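Local coordinates for dihydroorotase (Agrobacterium tumefaciens, PDB 2OGJ), which hydrolyses the acetyl ester of (R)-mandelate and, less efficiently, acetyl glycolate in vitro, as a zinc-dependent deacetylase of the amidohydrolase superfamily, at residues K310-D315 / E319-A324; D303-M308 / F375-A380. All blocks are in the same frame, centred on the assembly; numbering follows the deposited sequence.

Contact 1 of 2, residues K310-D315 / E319-A324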
ATOM      1  N   LYS A 310      20.014 -33.098  20.807  1.00 48.98           N
ATOM      2  CA  LYS A 310      19.664 -33.399  19.412  1.00 47.97           C
ATOM      3  C   LYS A 310      20.892 -33.243  18.512  1.00 48.24           C
ATOM      4  O   LYS A 310      21.100 -34.033  17.583  1.00 48.02           O
ATOM      5  CB  LYS A 310      18.539 -32.479  18.918  1.00 45.74           C
ATOM      6  CG  LYS A 310      17.206 -32.669  19.647  1.00 44.84           C
ATOM      7  CD  LYS A 310      16.138 -31.745  19.089  1.00 42.86           C
ATOM      8  CE  LYS A 310      14.817 -31.940  19.798  1.00 42.41           C
ATOM      9  NZ  LYS A 310      13.858 -30.846  19.471  1.00 39.86           N
ATOM     10  N   LEU A 311      21.706 -32.227  18.793  1.00 47.87           N
ATOM     11  CA  LEU A 311      22.912 -31.996  18.012  1.00 46.59           C
ATOM     12  C   LEU A 311      23.908 -33.104  18.296  1.00 45.80           C
ATOM     13  O   LEU A 311      24.573 -33.599  17.395  1.00 44.17           O
ATOM     14  CB  LEU A 311      23.523 -30.636  18.348  1.00 47.04           C
ATOM     15  CG  LEU A 311      23.079 -29.434  17.506  1.00 47.09           C
ATOM     16  CD1 LEU A 311      23.281 -29.760  16.029  1.00 45.86           C
ATOM     17  CD2 LEU A 311      21.621 -29.077  17.801  1.00 45.24           C
ATOM     18  N   LEU A 312      24.004 -33.496  19.558  1.00 46.34           N
ATOM     19  CA  LEU A 312      24.906 -34.571  19.953  1.00 47.13           C
ATOM     20  C   LEU A 312      24.480 -35.871  19.284  1.00 47.82           C
ATOM     21  O   LEU A 312      25.313 -36.719  18.997  1.00 48.77           O
ATOM     22  CB  LEU A 312      24.879 -34.780  21.473  1.00 46.72           C
ATOM     23  CG  LEU A 312      25.936 -35.743  22.010  1.00 45.48           C
ATOM     24  CD1 LEU A 312      27.277 -35.035  22.002  1.00 46.48           C
ATOM     25  CD2 LEU A 312      25.598 -36.167  23.419  1.00 45.07           C
ATOM     26  N   SER A 313      23.177 -36.017  19.053  1.00 48.63           N
ATOM     27  CA  SER A 313      22.627 -37.217  18.440  1.00 49.94           C
ATOM     28  C   SER A 313      22.897 -37.297  16.946  1.00 50.81           C
ATOM     29  O   SER A 313      22.871 -38.381  16.377  1.00 52.61           O
ATOM     30  CB  SER A 313      21.119 -37.295  18.686  1.00 50.64           C
ATOM     31  OG  SER A 313      20.409 -36.472  17.777  1.00 52.90           O
ATOM     32  N   VAL A 314      23.127 -36.163  16.295  1.00 51.44           N
ATOM     33  CA  VAL A 314      23.417 -36.204  14.866  1.00 51.87           C
ATOM     34  C   VAL A 314      24.900 -35.992  14.627  1.00 52.48           C
ATOM     35  O   VAL A 314      25.322 -35.369  13.653  1.00 51.45           O
ATOM     36  CB  VAL A 314      22.589 -35.183  14.055  1.00 52.62           C
ATOM     37  CG1 VAL A 314      21.139 -35.662  13.946  1.00 49.79           C
ATOM     38  CG2 VAL A 314      22.667 -33.813  14.698  1.00 52.01           C
ATOM     39  N   ASP A 315      25.674 -36.513  15.570  1.00 53.65           N
ATOM     40  CA  ASP A 315      27.119 -36.510  15.516  1.00 54.96           C
ATOM     41  C   ASP A 315      27.919 -35.234  15.677  1.00 53.92           C
ATOM     42  O   ASP A 315      28.865 -34.997  14.931  1.00 55.57           O
ATOM     43  CB  ASP A 315      27.563 -37.207  14.233  1.00 59.72           C
ATOM     44  CG  ASP A 315      28.577 -38.292  14.490  1.00 63.43           C
ATOM     45  OD1 ASP A 315      28.269 -39.210  15.280  1.00 65.98           O
ATOM     46  OD2 ASP A 315      29.678 -38.232  13.903  1.00 67.24           O
ATOM     47  N   GLU A 319      32.527 -32.155  23.045  1.00 53.82           N
ATOM     48  CA  GLU A 319      33.255 -30.921  23.302  1.00 55.85           C
ATOM     49  C   GLU A 319      32.790 -29.734  22.472  1.00 55.14           C
ATOM     50  O   GLU A 319      32.880 -28.593  22.915  1.00 55.08           O
ATOM     51  CB  GLU A 319      34.749 -31.152  23.081  1.00 58.88           C
ATOM     52  CG  GLU A 319      35.441 -31.774  24.273  1.00 65.22           C
ATOM     53  CD  GLU A 319      35.935 -30.736  25.274  1.00 69.07           C
ATOM     54  OE1 GLU A 319      35.603 -29.535  25.120  1.00 70.02           O
ATOM     55  OE2 GLU A 319      36.660 -31.127  26.222  1.00 72.06           O
ATOM     56  N   ASN A 320      32.272 -29.990  21.275  1.00 54.91           N
ATOM     57  CA  ASN A 320      31.844 -28.913  20.410  1.00 54.34           C
ATOM     58  C   ASN A 320      30.458 -28.437  20.791  1.00 52.60           C
ATOM     59  O   ASN A 320      30.158 -27.255  20.619  1.00 51.45           O
ATOM     60  CB  ASN A 320      31.962 -29.337  18.951  1.00 57.51           C
ATOM     61  CG  ASN A 320      33.396 -29.674  18.588  1.00 59.50           C
ATOM     62  OD1 ASN A 320      34.330 -28.983  19.003  1.00 20.57           O
ATOM     63  ND2 ASN A 320      33.580 -30.737  17.816  1.00 20.56           N
ATOM     64  N   VAL A 321      29.605 -29.305  21.300  1.00 52.35           N
ATOM     65  CA  VAL A 321      28.258 -28.898  21.692  1.00 51.67           C
ATOM     66  C   VAL A 321      28.352 -27.973  22.911  1.00 52.00           C
ATOM     67  O   VAL A 321      27.651 -26.959  22.983  1.00 53.24           O
ATOM     68  CB  VAL A 321      27.348 -30.129  22.038  1.00 50.66           C
ATOM     69  CG1 VAL A 321      26.028 -29.651  22.604  1.00 50.16           C
ATOM     70  CG2 VAL A 321      27.088 -30.985  20.788  1.00 48.67           C
ATOM     71  N   VAL A 322      29.221 -28.323  23.857  1.00 50.90           N
ATOM     72  CA  VAL A 322      29.422 -27.531  25.075  1.00 49.53           C
ATOM     73  C   VAL A 322      29.953 -26.157  24.685  1.00 49.48           C
ATOM     74  O   VAL A 322      29.583 -25.136  25.257  1.00 50.33           O
ATOM     75  CB  VAL A 322      30.468 -28.202  26.043  1.00 48.18           C
ATOM     76  CG1 VAL A 322      30.741 -27.293  27.251  1.00 45.17           C
ATOM     77  CG2 VAL A 322      29.972 -29.563  26.503  1.00 42.16           C
ATOM     78  N   GLU A 323      30.830 -26.142  23.698  1.00 49.75           N
ATOM     79  CA  GLU A 323      31.421 -24.902  23.231  1.00 49.92           C
ATOM     80  C   GLU A 323      30.409 -24.032  22.482  1.00 49.02           C
ATOM     81  O   GLU A 323      30.456 -22.802  22.562  1.00 46.08           O
ATOM     82  CB  GLU A 323      32.598 -25.240  22.331  1.00 52.45           C
ATOM     83  CG  GLU A 323      33.052 -24.106  21.469  1.00 60.26           C
ATOM     84  CD  GLU A 323      34.219 -24.494  20.603  1.00 63.74           C
ATOM     85  OE1 GLU A 323      35.299 -24.769  21.176  1.00 67.57           O
ATOM     86  OE2 GLU A 323      34.053 -24.537  19.362  1.00 64.69           O
ATOM     87  N   ALA A 324      29.498 -24.679  21.756  1.00 48.56           N
ATOM     88  CA  ALA A 324      28.465 -23.987  20.986  1.00 47.92           C
ATOM     89  C   ALA A 324      27.330 -23.557  21.910  1.00 47.50           C
ATOM     90  O   ALA A 324      26.212 -23.287  21.476  1.00 47.50           O
ATOM     91  CB  ALA A 324      27.933 -24.907  19.919  1.00 46.31           C
TER
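Val321 rests one methyl, CG2, against Leu311 and Leu312. The valine points toward helix 304-313, and with CG1 anti to the backbone N (chi1 173°) CG2 lies beside that nitrogen. From there Val321 CG2 meets Leu311 CB at 4.3 Å and Leu312 CD1 at 4.2 Å. Only the base of Leu311 takes part, because its branched end turns off elsewhere; Leu312 leaves its backbone across the line of approach and brings in one branch. These are loose van der Waals contacts, and the nearest CA atoms, those of Leu312 and Val321, are 6.8 Å apart.

The two segments belong to consecutive helices, 304-313 and 318-323, joined by a short connection and packed side against side through Val321 within the amidohydrolase domain. Ile288 and Phe375 extend the apolar surroundings of Val321.

Polar contacts stay within each segment or go outside the pair. Ser313 OG donates to Lys310 O at 2.5 Å, tilted 28° from the carbonyl plane. The amine of Lys310 reaches Thr362 O, and Ala324, the first residue to leave helical geometry, is tied by its backbone to Ile288.

Contact 2 of 2, residues D303-M308 / F375-A380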
ATOM      1  N   ASP A 303      13.999 -27.316  26.056  1.00 46.52           N
ATOM      2  CA  ASP A 303      14.973 -26.472  26.700  1.00 43.96           C
ATOM      3  C   ASP A 303      16.305 -26.626  25.987  1.00 42.79           C
ATOM      4  O   ASP A 303      16.442 -27.463  25.104  1.00 39.95           O
ATOM      5  CB  ASP A 303      15.096 -26.874  28.162  1.00 43.71           C
ATOM      6  CG  ASP A 303      15.200 -28.388  28.348  1.00 43.69           C
ATOM      7  OD1 ASP A 303      14.736 -28.870  29.398  1.00 44.17           O
ATOM      8  OD2 ASP A 303      15.743 -29.098  27.467  1.00 43.99           O
ATOM      9  N   LEU A 304      17.276 -25.807  26.370  1.00 42.64           N
ATOM     10  CA  LEU A 304      18.598 -25.843  25.765  1.00 43.35           C
ATOM     11  C   LEU A 304      19.245 -27.229  25.854  1.00 44.24           C
ATOM     12  O   LEU A 304      19.866 -27.700  24.889  1.00 44.19           O
ATOM     13  CB  LEU A 304      19.499 -24.808  26.439  1.00 39.38           C
ATOM     14  CG  LEU A 304      20.807 -24.541  25.715  1.00 37.17           C
ATOM     15  CD1 LEU A 304      20.468 -23.965  24.346  1.00 38.33           C
ATOM     16  CD2 LEU A 304      21.699 -23.590  26.517  1.00 38.07           C
ATOM     17  N   ALA A 305      19.101 -27.880  27.010  1.00 43.81           N
ATOM     18  CA  ALA A 305      19.687 -29.202  27.214  1.00 43.87           C
ATOM     19  C   ALA A 305      19.178 -30.202  26.168  1.00 44.74           C
ATOM     20  O   ALA A 305      19.959 -30.955  25.588  1.00 44.71           O
ATOM     21  CB  ALA A 305      19.384 -29.701  28.634  1.00 43.68           C
ATOM     22  N   THR A 306      17.872 -30.206  25.916  1.00 44.19           N
ATOM     23  CA  THR A 306      17.316 -31.115  24.921  1.00 44.24           C
ATOM     24  C   THR A 306      17.870 -30.773  23.530  1.00 44.05           C
ATOM     25  O   THR A 306      18.141 -31.662  22.720  1.00 43.52           O
ATOM     26  CB  THR A 306      15.764 -31.030  24.881  1.00 44.84           C
ATOM     27  OG1 THR A 306      15.223 -31.337  26.170  1.00 42.55           O
ATOM     28  CG2 THR A 306      15.199 -32.011  23.847  1.00 45.54           C
ATOM     29  N   THR A 307      18.034 -29.478  23.268  1.00 43.56           N
ATOM     30  CA  THR A 307      18.535 -29.008  21.986  1.00 43.63           C
ATOM     31  C   THR A 307      19.988 -29.443  21.841  1.00 44.44           C
ATOM     32  O   THR A 307      20.426 -29.807  20.736  1.00 44.63           O
ATOM     33  CB  THR A 307      18.407 -27.446  21.885  1.00 44.37           C
ATOM     34  OG1 THR A 307      17.023 -27.079  21.948  1.00 44.96           O
ATOM     35  CG2 THR A 307      19.005 -26.901  20.580  1.00 39.66           C
HETATM   36  N   MSE A 308      20.739 -29.404  22.947  1.00 44.13           N
HETATM   37  CA  MSE A 308      22.142 -29.826  22.921  1.00 42.77           C
HETATM   38  C   MSE A 308      22.177 -31.336  22.649  1.00 43.64           C
HETATM   39  O   MSE A 308      23.069 -31.825  21.976  1.00 41.38           O
HETATM   40  CB  MSE A 308      22.824 -29.526  24.258  1.00 44.11           C
HETATM   41  CG  MSE A 308      22.896 -28.046  24.633  1.00 45.39           C
HETATM   42 SE   MSE A 308      23.289 -27.709  26.387  1.00 45.34          SE
HETATM   43  CE  MSE A 308      24.938 -28.163  26.437  1.00 41.28           C
ATOM     44  N   PHE A 375      21.903 -34.374  27.935  1.00 50.50           N
ATOM     45  CA  PHE A 375      22.513 -33.373  28.769  1.00 49.52           C
ATOM     46  C   PHE A 375      21.429 -33.134  29.803  1.00 49.50           C
ATOM     47  O   PHE A 375      20.255 -32.958  29.462  1.00 47.66           O
ATOM     48  CB  PHE A 375      22.816 -32.094  27.994  1.00 48.46           C
ATOM     49  CG  PHE A 375      24.003 -32.208  27.095  1.00 48.13           C
ATOM     50  CD1 PHE A 375      23.876 -32.755  25.820  1.00 47.54           C
ATOM     51  CD2 PHE A 375      25.261 -31.795  27.534  1.00 47.67           C
ATOM     52  CE1 PHE A 375      24.984 -32.894  24.992  1.00 48.75           C
ATOM     53  CE2 PHE A 375      26.378 -31.927  26.716  1.00 47.94           C
ATOM     54  CZ  PHE A 375      26.240 -32.477  25.440  1.00 49.90           C
ATOM     55  N   GLU A 376      21.819 -33.181  31.070  1.00 50.66           N
ATOM     56  CA  GLU A 376      20.869 -32.977  32.149  1.00 51.11           C
ATOM     57  C   GLU A 376      21.441 -32.020  33.200  1.00 49.43           C
ATOM     58  O   GLU A 376      22.278 -32.401  34.019  1.00 48.90           O
ATOM     59  CB  GLU A 376      20.504 -34.326  32.772  1.00 51.12           C
ATOM     60  CG  GLU A 376      19.084 -34.368  33.287  1.00 56.92           C
ATOM     61  CD  GLU A 376      18.198 -35.333  32.507  1.00 59.89           C
ATOM     62  OE1 GLU A 376      18.554 -35.681  31.360  1.00 61.93           O
ATOM     63  OE2 GLU A 376      17.134 -35.739  33.035  1.00 60.87           O
ATOM     64  N   PRO A 377      21.005 -30.747  33.168  1.00 48.86           N
ATOM     65  CA  PRO A 377      21.494 -29.756  34.129  1.00 46.99           C
ATOM     66  C   PRO A 377      21.094 -30.078  35.561  1.00 45.46           C
ATOM     67  O   PRO A 377      19.987 -30.538  35.815  1.00 45.41           O
ATOM     68  CB  PRO A 377      20.892 -28.445  33.617  1.00 46.92           C
ATOM     69  CG  PRO A 377      19.675 -28.862  32.896  1.00 47.05           C
ATOM     70  CD  PRO A 377      20.109 -30.116  32.182  1.00 47.74           C
ATOM     71  N   ARG A 378      22.026 -29.839  36.481  1.00 46.78           N
ATOM     72  CA  ARG A 378      21.860 -30.083  37.925  1.00 44.35           C
ATOM     73  C   ARG A 378      21.826 -28.788  38.716  1.00 43.18           C
ATOM     74  O   ARG A 378      20.878 -28.526  39.465  1.00 44.39           O
ATOM     75  CB  ARG A 378      22.968 -31.000  38.401  1.00 43.12           C
ATOM     76  CG  ARG A 378      22.530 -32.436  38.547  1.00 42.35           C
ATOM     77  CD  ARG A 378      22.069 -33.010  37.236  1.00 41.52           C
ATOM     78  NE  ARG A 378      22.207 -34.463  37.245  1.00 44.15           N
ATOM     79  CZ  ARG A 378      21.249 -35.331  36.935  1.00 44.67           C
ATOM     80  NH1 ARG A 378      20.042 -34.918  36.582  1.00 45.13           N
ATOM     81  NH2 ARG A 378      21.511 -36.627  36.978  1.00 47.02           N
ATOM     82  N   TYR A 379      22.829 -27.977  38.539  1.00 44.23           N
ATOM     83  CA  TYR A 379      22.855 -26.711  39.240  1.00 44.82           C
ATOM     84  C   TYR A 379      23.417 -25.640  38.408  1.00 44.14           C
ATOM     85  O   TYR A 379      24.375 -25.843  37.654  1.00 42.22           O
ATOM     86  CB  TYR A 379      23.804 -26.696  40.428  1.00 44.75           C
ATOM     87  CG  TYR A 379      23.504 -27.774  41.436  1.00 47.09           C
ATOM     88  CD1 TYR A 379      23.992 -29.065  41.281  1.00 46.06           C
ATOM     89  CD2 TYR A 379      22.736 -27.471  42.543  1.00 47.96           C
ATOM     90  CE1 TYR A 379      23.731 -30.032  42.202  1.00 47.10           C
ATOM     91  CE2 TYR A 379      22.450 -28.449  43.485  1.00 47.06           C
ATOM     92  CZ  TYR A 379      22.951 -29.734  43.307  1.00 48.15           C
ATOM     93  OH  TYR A 379      22.664 -30.728  44.236  1.00 49.13           O
ATOM     94  N   ALA A 380      22.781 -24.505  38.592  1.00 44.88           N
ATOM     95  CA  ALA A 380      23.260 -23.306  37.998  1.00 46.35           C
ATOM     96  C   ALA A 380      23.627 -22.436  39.158  1.00 46.17           C
ATOM     97  O   ALA A 380      22.780 -22.043  39.958  1.00 48.63           O
ATOM     98  CB  ALA A 380      22.215 -22.620  37.138  1.00 45.68           C
TER
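Phe375 opens the strand segment and meets the helix at two residues, Ala305 and Met308 (a selenomethionine here). Its CG lies beside the backbone N, anti to the carbonyl carbon (chi1 -75°), and Met308 CB sits over one face of the Phe375 ring, 4.2 Å from the centroid and 27° off the normal: a CH-pi contact. The Met308 chain then crosses the phenylalanine at about a right angle and bends at its last torsion, bringing Met308 CE to 3.8 Å from Phe375 CD2. Met308 SE lies 5.0 Å from the centroid of the Phe375 ring in an oblique Met-aromatic contact. At the base of the ring, Phe375 CB packs against Ala305 CB, while Phe375 O lies 3.5 Å from Ala305 CB. The amide of Phe375 bonds to Ser309 OG, which also engages Ala305 O and so links strand backbone to helix.

Glu376 turns away from the helix. Pro377 comes back to it, with Pro377 CD 3.6 Å from Ala305 CB, leaving that small methyl packed against both Phe375 and Pro377. Farther on, Arg378 and Tyr379 both face Val351 in a classic beta bulge.

The start of the helix is fixed by Asp303, its N-cap: Asp303 OD2 accepts Thr306 N at 2.9 Å and Thr306 OG1 at 2.6 Å, from opposite faces of the carboxylate plane. With axes 7.5 Å apart and roughly antiparallel (151°), this is alpha/beta packing of a helix on the antiparallel pair 348-362/368-382, which adjoins strand 68-75 in this TIM-barrel amidohydrolase.

Helix 304-313 serves both contacts: its first half packs on the strand in contact 2 and its second half on the next helix in contact 1. Their centres are 12 Å apart, yet they join in one apolar patch. Val321 CG1 lies 3.6 Å from Met308 CB and 4.0 Å from Phe375 CZ, while Leu312 CD2 reaches Phe375 CE1 at 3.7 Å. Val321 of helix 318-323 therefore packs on residues of both contacts. Neither contact touches the zinc site: the Leu311 side chain of contact 1 is about 12 Å from those of the zinc ligands His231 and Asp291, and contact 2 also lies away from the metal centre.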